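Side-chain contacts in alpha-1,2-mannosidase (Bacteroides thetaiotaomicron, PDB 2WW2), which hydrolyses alpha-mannosides with inversion of anomeric configuration, as a calcium-dependent member of glycoside hydrolase family 92 from a human gut symbiont: residues Arg62-Thr67 and Val114-Gly119; Phe80-Leu85 and Leu229-Ala234; Gly655-Lys660 and Leu712-Asp717. One frame throughout, in Å; residues are numbered along the deposited sequence.

Interaction 1: residues Arg62-Thr67 and Val114-Gly119; sequences RGFRQT and VTFNNG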
loop_
_atom_site.group_PDB
_atom_site.type_symbol
_atom_site.label_atom_id
_atom_site.label_comp_id
_atom_site.label_asym_id
_atom_site.label_seq_id
_atom_site.Cartn_x
_atom_site.Cartn_y
_atom_site.Cartn_z
ATOM N N ARG A 62 20.044 22.351 -26.505
ATOM C CA ARG A 62 21.507 22.439 -26.670
ATOM C C ARG A 62 22.001 22.008 -28.050
ATOM O O ARG A 62 23.099 22.395 -28.472
ATOM C CB ARG A 62 22.241 21.541 -25.663
ATOM C CG ARG A 62 21.844 21.764 -24.229
ATOM C CD ARG A 62 22.763 20.978 -23.306
ATOM N NE ARG A 62 22.150 20.884 -21.989
ATOM C CZ ARG A 62 22.710 21.313 -20.871
ATOM N NH1 ARG A 62 23.918 21.871 -20.893
ATOM N NH2 ARG A 62 22.058 21.173 -19.732
ATOM N N GLY A 63 21.240 21.161 -28.731
ATOM C CA GLY A 63 21.681 20.708 -30.051
ATOM C C GLY A 63 20.724 19.732 -30.707
ATOM O O GLY A 63 19.704 19.351 -30.111
ATOM N N PHE A 64 21.072 19.325 -31.926
ATOM C CA PHE A 64 20.356 18.278 -32.627
ATOM C C PHE A 64 21.344 17.166 -32.885
ATOM O O PHE A 64 22.303 17.346 -33.611
ATOM C CB PHE A 64 19.719 18.813 -33.914
ATOM C CG PHE A 64 18.744 19.910 -33.641
ATOM C CD1 PHE A 64 17.404 19.623 -33.405
ATOM C CD2 PHE A 64 19.180 21.234 -33.560
ATOM C CE1 PHE A 64 16.500 20.652 -33.123
ATOM C CE2 PHE A 64 18.298 22.262 -33.276
ATOM C CZ PHE A 64 16.946 21.976 -33.062
ATOM N N ARG A 65 21.096 16.025 -32.254
ATOM C CA ARG A 65 22.065 14.939 -32.204
ATOM C C ARG A 65 21.807 13.906 -33.271
ATOM O O ARG A 65 20.649 13.511 -33.495
ATOM C CB ARG A 65 21.944 14.222 -30.853
ATOM C CG ARG A 65 22.499 14.993 -29.655
ATOM C CD ARG A 65 23.913 14.519 -29.300
ATOM N NE ARG A 65 23.903 13.184 -28.706
ATOM C CZ ARG A 65 23.477 12.899 -27.477
ATOM N NH1 ARG A 65 23.002 13.854 -26.677
ATOM N NH2 ARG A 65 23.527 11.640 -27.051
ATOM N N GLN A 66 22.884 13.430 -33.901
ATOM C CA GLN A 66 22.856 12.146 -34.558
ATOM C C GLN A 66 23.060 11.159 -33.422
ATOM O O GLN A 66 24.099 11.198 -32.731
ATOM C CB GLN A 66 24.003 11.997 -35.559
ATOM C CG GLN A 66 24.089 10.546 -36.091
ATOM C CD GLN A 66 25.349 10.282 -36.891
ATOM O OE1 GLN A 66 26.404 9.922 -36.339
ATOM N NE2 GLN A 66 25.250 10.431 -38.191
ATOM N N THR A 67 22.077 10.290 -33.201
ATOM C CA THR A 67 22.112 9.401 -32.036
ATOM C C THR A 67 21.850 7.950 -32.425
ATOM O O THR A 67 21.242 7.675 -33.452
ATOM C CB THR A 67 21.077 9.852 -30.939
ATOM O OG1 THR A 67 21.204 9.018 -29.778
ATOM C CG2 THR A 67 19.641 9.739 -31.468
ATOM N N VAL A 114 11.286 23.196 -34.826
ATOM C CA VAL A 114 11.121 23.997 -33.608
ATOM C C VAL A 114 11.492 25.444 -33.914
ATOM O O VAL A 114 12.384 25.708 -34.737
ATOM C CB VAL A 114 11.953 23.426 -32.439
ATOM C CG1 VAL A 114 13.457 23.521 -32.757
ATOM C CG2 VAL A 114 11.633 24.133 -31.117
ATOM N N THR A 115 10.786 26.381 -33.291
ATOM C CA THR A 115 11.149 27.793 -33.381
ATOM C C THR A 115 11.484 28.249 -31.977
ATOM O O THR A 115 10.683 28.076 -31.035
ATOM C CB THR A 115 9.992 28.617 -33.946
ATOM O OG1 THR A 115 9.631 28.070 -35.216
ATOM C CG2 THR A 115 10.373 30.106 -34.099
ATOM N N PHE A 116 12.689 28.776 -31.814
ATOM C CA PHE A 116 13.140 29.216 -30.514
ATOM C C PHE A 116 12.491 30.528 -30.126
ATOM O O PHE A 116 11.887 31.208 -30.964
ATOM C CB PHE A 116 14.679 29.282 -30.499
ATOM C CG PHE A 116 15.319 27.937 -30.737
ATOM C CD1 PHE A 116 15.503 27.059 -29.685
ATOM C CD2 PHE A 116 15.699 27.542 -32.021
ATOM C CE1 PHE A 116 16.081 25.814 -29.891
ATOM C CE2 PHE A 116 16.274 26.295 -32.244
ATOM C CZ PHE A 116 16.463 25.427 -31.170
ATOM N N ASN A 117 12.590 30.882 -28.849
ATOM C CA ASN A 117 11.976 32.127 -28.390
ATOM C C ASN A 117 12.542 33.340 -29.125
ATOM O O ASN A 117 11.848 34.344 -29.276
ATOM C CB ASN A 117 12.156 32.310 -26.863
ATOM C CG ASN A 117 11.318 31.329 -26.033
ATOM O OD1 ASN A 117 10.571 30.497 -26.571
ATOM N ND2 ASN A 117 11.457 31.416 -24.702
ATOM N N ASN A 118 13.793 33.255 -29.584
ATOM C CA ASN A 118 14.414 34.392 -30.282
ATOM C C ASN A 118 14.008 34.459 -31.763
ATOM O O ASN A 118 14.475 35.321 -32.504
ATOM C CB ASN A 118 15.949 34.371 -30.153
ATOM C CG ASN A 118 16.568 33.118 -30.760
ATOM O OD1 ASN A 118 15.901 32.390 -31.483
ATOM N ND2 ASN A 118 17.843 32.861 -30.468
ATOM N N GLY A 119 13.154 33.538 -32.184
ATOM C CA GLY A 119 12.623 33.560 -33.537
ATOM C C GLY A 119 13.370 32.688 -34.530
ATOM O O GLY A 119 12.928 32.524 -35.668
#
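Phe-64 meets Val-114 and Phe-116 through the far end of its ring, and all three side chains are buried. The closest approach is from Phe-64 CZ to Val-114 CG1, at 3.8 Å. This methyl lies at the ring edge and in its plane, touching CZ and, less closely, CE1. Val-114 has CG1 between its backbone N and carbonyl carbon (chi1 65°), a rotamer that sends this branch to the phenyl ring. Phe-116 arrives from the opposite direction, its CZ 4.0 Å from CZ of Phe-64. The two rings meet at their CZ edges with their planes about 74° apart, and neither lays a face on the other. The two backbones do not pair, and Phe-64 CA stays 10.9 Å from Val-114 CA; both strands have a partner in strand 98-108.

Tight packing continues around these rings: Thr-122 and Leu-124 also touch Phe-64, Val-98 touches Phe-116, and Met-83 reaches both phenylalanines. The solvent side begins immediately after Phe-116. There the chain makes a type I turn, closed by a 2.9 Å hydrogen bond from Gly-119 N to Phe-116 O, and Asn-117, Asn-118 and Gly-119 are exposed. Gly-119 takes a positive phi of 95°, where a CB would press on the preceding carbonyl oxygen. At the other end, Arg-62 and Gly-63 form a classic beta bulge opposite Gln-44, and Arg-62 is hydrogen-bonded elsewhere, NE to Thr-45 O and NH1 to His-93 O.

Carbon alone meets carbon between the two segments. The contact is thus held by apolar burial within the N-terminal domain, with no directional bond between the segments to fix the mutual rotation of the rings.

Interaction 2: residues Phe80-Leu85 and Leu229-Ala234; sequences FSIMPL and LTIRTA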
loop_
_atom_site.group_PDB
_atom_site.type_symbol
_atom_site.label_atom_id
_atom_site.label_comp_id
_atom_site.label_asym_id
_atom_site.label_seq_id
_atom_site.Cartn_x
_atom_site.Cartn_y
_atom_site.Cartn_z
ATOM N N PHE A 80 27.229 12.992 -32.649
ATOM C CA PHE A 80 27.682 14.372 -32.747
ATOM C C PHE A 80 26.432 15.238 -32.831
ATOM O O PHE A 80 25.317 14.698 -32.943
ATOM C CB PHE A 80 28.634 14.576 -33.948
ATOM C CG PHE A 80 27.973 14.518 -35.296
ATOM C CD1 PHE A 80 27.537 15.681 -35.919
ATOM C CD2 PHE A 80 27.835 13.311 -35.977
ATOM C CE1 PHE A 80 26.934 15.642 -37.177
ATOM C CE2 PHE A 80 27.227 13.279 -37.248
ATOM C CZ PHE A 80 26.773 14.442 -37.836
ATOM N N SER A 81 26.566 16.558 -32.713
ATOM C CA SER A 81 25.359 17.392 -32.807
ATOM C C SER A 81 25.605 18.609 -33.669
ATOM O O SER A 81 26.745 19.014 -33.894
ATOM C CB SER A 81 24.839 17.843 -31.430
ATOM O OG SER A 81 25.725 18.778 -30.827
ATOM N N ILE A 82 24.510 19.205 -34.116
ATOM C CA ILE A 82 24.553 20.415 -34.905
ATOM C C ILE A 82 23.574 21.374 -34.211
ATOM O O ILE A 82 22.497 20.955 -33.811
ATOM C CB ILE A 82 24.046 20.124 -36.335
ATOM C CG1 ILE A 82 25.078 19.307 -37.123
ATOM C CG2 ILE A 82 23.715 21.409 -37.069
ATOM C CD1 ILE A 82 24.499 18.690 -38.401
ATOM N N MET A 83 23.964 22.636 -34.034
ATOM C CA MET A 83 23.120 23.591 -33.328
ATOM C C MET A 83 23.189 24.961 -33.993
ATOM O O MET A 83 24.200 25.649 -33.925
ATOM C CB MET A 83 23.536 23.706 -31.847
ATOM C CG MET A 83 22.618 24.614 -31.049
ATOM S SD MET A 83 20.887 24.054 -31.099
ATOM C CE MET A 83 20.181 25.211 -29.934
ATOM N N PRO A 84 22.103 25.368 -34.654
ATOM C CA PRO A 84 22.098 26.736 -35.163
ATOM C C PRO A 84 21.879 27.720 -34.005
ATOM O O PRO A 84 21.189 27.392 -33.036
ATOM C CB PRO A 84 20.933 26.740 -36.154
ATOM C CG PRO A 84 20.039 25.634 -35.707
ATOM C CD PRO A 84 20.902 24.604 -35.016
ATOM N N LEU A 85 22.480 28.909 -34.087
ATOM C CA LEU A 85 22.368 29.904 -33.029
ATOM C C LEU A 85 22.185 31.290 -33.643
ATOM O O LEU A 85 22.779 31.595 -34.673
ATOM C CB LEU A 85 23.634 29.933 -32.161
ATOM C CG LEU A 85 23.972 28.717 -31.283
ATOM C CD1 LEU A 85 25.353 28.937 -30.671
ATOM C CD2 LEU A 85 22.903 28.480 -30.170
ATOM N N LEU A 229 19.109 28.652 -44.694
ATOM C CA LEU A 229 20.316 27.848 -44.791
ATOM C C LEU A 229 19.892 26.388 -44.866
ATOM O O LEU A 229 19.037 25.948 -44.086
ATOM C CB LEU A 229 21.170 28.040 -43.529
ATOM C CG LEU A 229 22.484 27.255 -43.449
ATOM C CD1 LEU A 229 23.519 27.836 -44.428
ATOM C CD2 LEU A 229 23.015 27.272 -42.023
ATOM N N THR A 230 20.480 25.637 -45.792
ATOM C CA THR A 230 20.324 24.191 -45.791
ATOM C C THR A 230 21.615 23.555 -45.288
ATOM O O THR A 230 22.708 24.002 -45.635
ATOM C CB THR A 230 20.016 23.660 -47.200
ATOM O OG1 THR A 230 18.750 24.171 -47.626
ATOM C CG2 THR A 230 19.949 22.144 -47.192
ATOM N N ILE A 231 21.490 22.536 -44.439
ATOM C CA ILE A 231 22.652 21.775 -43.979
ATOM C C ILE A 231 22.385 20.338 -44.356
ATOM O O ILE A 231 21.337 19.796 -44.010
ATOM C CB ILE A 231 22.813 21.811 -42.447
ATOM C CG1 ILE A 231 22.720 23.247 -41.917
ATOM C CG2 ILE A 231 24.179 21.178 -42.025
ATOM C CD1 ILE A 231 22.812 23.354 -40.379
ATOM N N ARG A 232 23.326 19.719 -45.063
ATOM C CA ARG A 232 23.183 18.326 -45.481
ATOM C C ARG A 232 24.256 17.556 -44.774
ATOM O O ARG A 232 25.393 18.010 -44.741
ATOM C CB ARG A 232 23.396 18.173 -46.994
ATOM C CG ARG A 232 22.418 18.990 -47.817
ATOM C CD ARG A 232 22.727 18.931 -49.342
ATOM N NE ARG A 232 21.846 19.886 -49.994
ATOM C CZ ARG A 232 22.236 21.085 -50.409
ATOM N NH1 ARG A 232 23.509 21.445 -50.303
ATOM N NH2 ARG A 232 21.350 21.918 -50.943
ATOM N N THR A 233 23.912 16.393 -44.225
ATOM C CA THR A 233 24.895 15.629 -43.458
ATOM C C THR A 233 24.687 14.108 -43.590
ATOM O O THR A 233 23.570 13.637 -43.817
ATOM C CB THR A 233 24.896 16.094 -41.972
ATOM O OG1 THR A 233 25.976 15.490 -41.259
ATOM C CG2 THR A 233 23.581 15.756 -41.267
ATOM N N ALA A 234 25.775 13.345 -43.511
ATOM C CA ALA A 234 25.684 11.893 -43.432
ATOM C C ALA A 234 26.913 11.388 -42.701
ATOM O O ALA A 234 27.901 12.114 -42.549
ATOM C CB ALA A 234 25.589 11.253 -44.828
#
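The two layers of the N-terminal beta sandwich face each other here, Phe-80 and Ile-82 on one strand meeting Ile-231 and Thr-233 on the other. The strands run antiparallel, at 179°, and their axes pass 10.7 Å apart, a separation that leaves the contact to side chains. In the middle, Ile-82 and Ile-231 lie alongside one another, pointing opposite ways, and CG2 of Ile-82 rests 3.9 Å from CD1 of Ile-231. The Ile-231 chain is extended, chi2 178°, which carries its terminal methyl across the interface. Ile-82 CD1 turns the other way along the strand and comes 4.2 Å from Thr-233 CG2.

At the next pair, Phe-80 presents the edge of its ring to Thr-233, with CZ 3.7 Å from OG1 and the oxygen near the ring plane. The slightly positive hydrogen rim of the phenyl group thus probably faces the oxygen. This hydroxyl is buried but satisfied, being hydrogen-bonded to Met-185 O on the adjacent strand 182-188. Phe-80 also stacks with Phe-184 of that strand, and Phe-133 touches both isoleucines from strand 130-136. Such interleaving of branched aliphatic and aromatic side chains between unpaired strands about 10 Å apart is typical of a beta-sandwich core.

Interaction 3: residues Gly655-Lys660 and Leu712-Asp717; sequences GSPLFK and LNLSMD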
loop_
_atom_site.group_PDB
_atom_site.type_symbol
_atom_site.label_atom_id
_atom_site.label_comp_id
_atom_site.label_asym_id
_atom_site.label_seq_id
_atom_site.Cartn_x
_atom_site.Cartn_y
_atom_site.Cartn_z
ATOM N N GLY A 655 -7.026 -12.656 -28.512
ATOM C CA GLY A 655 -7.503 -11.805 -27.434
ATOM C C GLY A 655 -8.837 -11.238 -27.861
ATOM O O GLY A 655 -9.828 -11.965 -27.978
ATOM N N SER A 656 -8.845 -9.944 -28.143
ATOM C CA SER A 656 -10.037 -9.252 -28.610
ATOM C C SER A 656 -9.529 -7.994 -29.296
ATOM O O SER A 656 -8.740 -7.250 -28.691
ATOM C CB SER A 656 -10.933 -8.899 -27.414
ATOM O OG SER A 656 -11.989 -8.060 -27.813
ATOM N N PRO A 657 -9.923 -7.780 -30.566
ATOM C CA PRO A 657 -9.390 -6.686 -31.379
ATOM C C PRO A 657 -9.930 -5.353 -30.877
ATOM O O PRO A 657 -11.043 -5.296 -30.312
ATOM C CB PRO A 657 -9.960 -6.969 -32.774
ATOM C CG PRO A 657 -11.270 -7.680 -32.495
ATOM C CD PRO A 657 -10.985 -8.522 -31.265
ATOM N N LEU A 658 -9.176 -4.290 -31.135
ATOM C CA LEU A 658 -9.581 -2.952 -30.719
ATOM C C LEU A 658 -10.440 -2.230 -31.766
ATOM O O LEU A 658 -11.291 -1.399 -31.422
ATOM C CB LEU A 658 -8.326 -2.108 -30.420
ATOM C CG LEU A 658 -8.590 -0.735 -29.801
ATOM C CD1 LEU A 658 -9.137 -0.905 -28.360
ATOM C CD2 LEU A 658 -7.294 0.094 -29.828
ATOM N N PHE A 659 -10.225 -2.537 -33.043
ATOM C CA PHE A 659 -10.884 -1.778 -34.126
ATOM C C PHE A 659 -12.030 -2.566 -34.757
ATOM O O PHE A 659 -12.148 -3.769 -34.539
ATOM C CB PHE A 659 -9.860 -1.403 -35.205
ATOM C CG PHE A 659 -8.742 -0.495 -34.697
ATOM C CD1 PHE A 659 -8.945 0.879 -34.600
ATOM C CD2 PHE A 659 -7.518 -1.027 -34.294
ATOM C CE1 PHE A 659 -7.919 1.728 -34.119
ATOM C CE2 PHE A 659 -6.481 -0.199 -33.825
ATOM C CZ PHE A 659 -6.687 1.184 -33.740
ATOM N N LYS A 660 -12.861 -1.903 -35.567
ATOM C CA LYS A 660 -13.885 -2.631 -36.315
ATOM C C LYS A 660 -13.241 -3.494 -37.399
ATOM O O LYS A 660 -13.822 -4.493 -37.848
ATOM C CB LYS A 660 -14.927 -1.670 -36.912
ATOM C CG LYS A 660 -15.857 -1.111 -35.841
ATOM C CD LYS A 660 -16.805 -0.068 -36.383
ATOM C CE LYS A 660 -17.627 0.553 -35.254
ATOM N NZ LYS A 660 -18.444 -0.489 -34.548
ATOM N N LEU A 712 -10.725 -13.516 -40.398
ATOM C CA LEU A 712 -11.344 -13.904 -39.144
ATOM C C LEU A 712 -12.473 -12.918 -38.869
ATOM O O LEU A 712 -12.221 -11.735 -38.608
ATOM C CB LEU A 712 -10.318 -13.847 -38.016
ATOM C CG LEU A 712 -10.814 -14.302 -36.649
ATOM C CD1 LEU A 712 -11.288 -15.787 -36.669
ATOM C CD2 LEU A 712 -9.730 -14.044 -35.575
ATOM N N ASN A 713 -13.711 -13.403 -38.943
ATOM C CA ASN A 713 -14.916 -12.571 -38.805
ATOM C C ASN A 713 -15.528 -12.766 -37.424
ATOM O O ASN A 713 -16.109 -13.820 -37.145
ATOM C CB ASN A 713 -15.924 -12.941 -39.907
ATOM C CG ASN A 713 -17.248 -12.175 -39.812
ATOM O OD1 ASN A 713 -17.478 -11.382 -38.912
ATOM N ND2 ASN A 713 -18.127 -12.425 -40.767
ATOM N N LEU A 714 -15.404 -11.752 -36.563
ATOM C CA LEU A 714 -15.859 -11.873 -35.189
ATOM C C LEU A 714 -17.193 -11.158 -34.963
ATOM O O LEU A 714 -17.387 -10.040 -35.444
ATOM C CB LEU A 714 -14.810 -11.298 -34.238
ATOM C CG LEU A 714 -13.389 -11.825 -34.389
ATOM C CD1 LEU A 714 -12.433 -11.054 -33.466
ATOM C CD2 LEU A 714 -13.368 -13.306 -34.066
ATOM N N SER A 715 -18.096 -11.814 -34.228
ATOM C CA SER A 715 -19.338 -11.197 -33.767
ATOM C C SER A 715 -19.119 -10.795 -32.316
ATOM O O SER A 715 -19.000 -11.669 -31.443
ATOM C CB SER A 715 -20.493 -12.194 -33.846
ATOM O OG SER A 715 -20.693 -12.628 -35.179
ATOM N N MET A 716 -19.038 -9.493 -32.061
ATOM C CA MET A 716 -18.700 -8.990 -30.731
ATOM C C MET A 716 -19.975 -8.786 -29.918
ATOM O O MET A 716 -21.020 -8.494 -30.485
ATOM C CB MET A 716 -17.922 -7.669 -30.814
ATOM C CG MET A 716 -16.711 -7.701 -31.749
ATOM S SD MET A 716 -15.502 -8.956 -31.311
ATOM C CE MET A 716 -14.947 -8.386 -29.689
ATOM N N ASP A 717 -19.882 -8.950 -28.599
ATOM C CA ASP A 717 -21.048 -8.883 -27.727
ATOM C C ASP A 717 -20.663 -8.208 -26.414
ATOM O O ASP A 717 -19.485 -8.163 -26.062
ATOM C CB ASP A 717 -21.570 -10.299 -27.463
ATOM C CG ASP A 717 -23.039 -10.322 -27.067
ATOM O OD1 ASP A 717 -23.640 -9.238 -26.885
ATOM O OD2 ASP A 717 -23.592 -11.435 -26.933
#
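The irregular segment 655-660 runs past strand 712-717 without backbone pairing, Ser-656 CA lying 8.9 Å from Met-716 CA and Pro-657 CA 9.1 Å from Leu-714 CA. Pro-657 and Leu-714 reach toward each other across the gap. CD1 of Leu-714 meets the CG-CD edge of the pyrrolidine ring, 3.7 Å from Pro-657 CD and equally close to CG, so that a single methyl touches two ring carbons. The Leu-714 chain beyond CB is extended, chi2 174°, and this carries CD1 out to the proline.

Met-716 behaves differently. Its chain is bent at both outer torsions, chi2 -58° and chi3 -64°, folding the terminal methyl over toward the loop. CE ends 3.5 Å from Ser-656 OG and 4.3 Å from Pro-657 CD, so the same methyl touches the hydroxyl and the margin of the proline ring.

Strand 710-717 is an inner strand of a six-stranded mixed sheet, running between 671-675 and 685-691. The segment 655-660 leads into strand 661-665 of the same sheet while packing on helices 600-613 and 632-640. The contact therefore lies where this sheet meets helices of the family 92 catalytic domain, whose clan is built around an (alpha/alpha)6 barrel.

Although the methionine methyl lies against it, the Ser-656 hydroxyl has polar partners elsewhere. OG is hydrogen-bonded to Pro-684 O and to Arg-608 NH1, two bonds that probably fix its rotation. Arg-608, from helix 600-613, also touches Met-716, bringing the helix onto the same patch, and Ala-676 touches both Pro-657 and Met-716.

Overall arrangement
From the N terminus, strand 60-67 opens interaction 1 and strand 80-86, its sheet neighbour, opens interaction 2. Interaction 1 then closes at 114-119, bringing together two strands that each pair with 98-108. Interaction 2 closes only at 229-234, across the sandwich, so the two contacts cross along the chain. They are coupled directly: Phe-64 N lies 2.9 Å from Ile-82 O, a probable backbone hydrogen bond, and their centres are 10 Å apart. Interaction 3 follows in series within the catalytic domain, joining the loop before strand 661-665 to the late strand 710-717. Its centre is about 44 Å from that of interaction 1 and 48 Å from that of interaction 2.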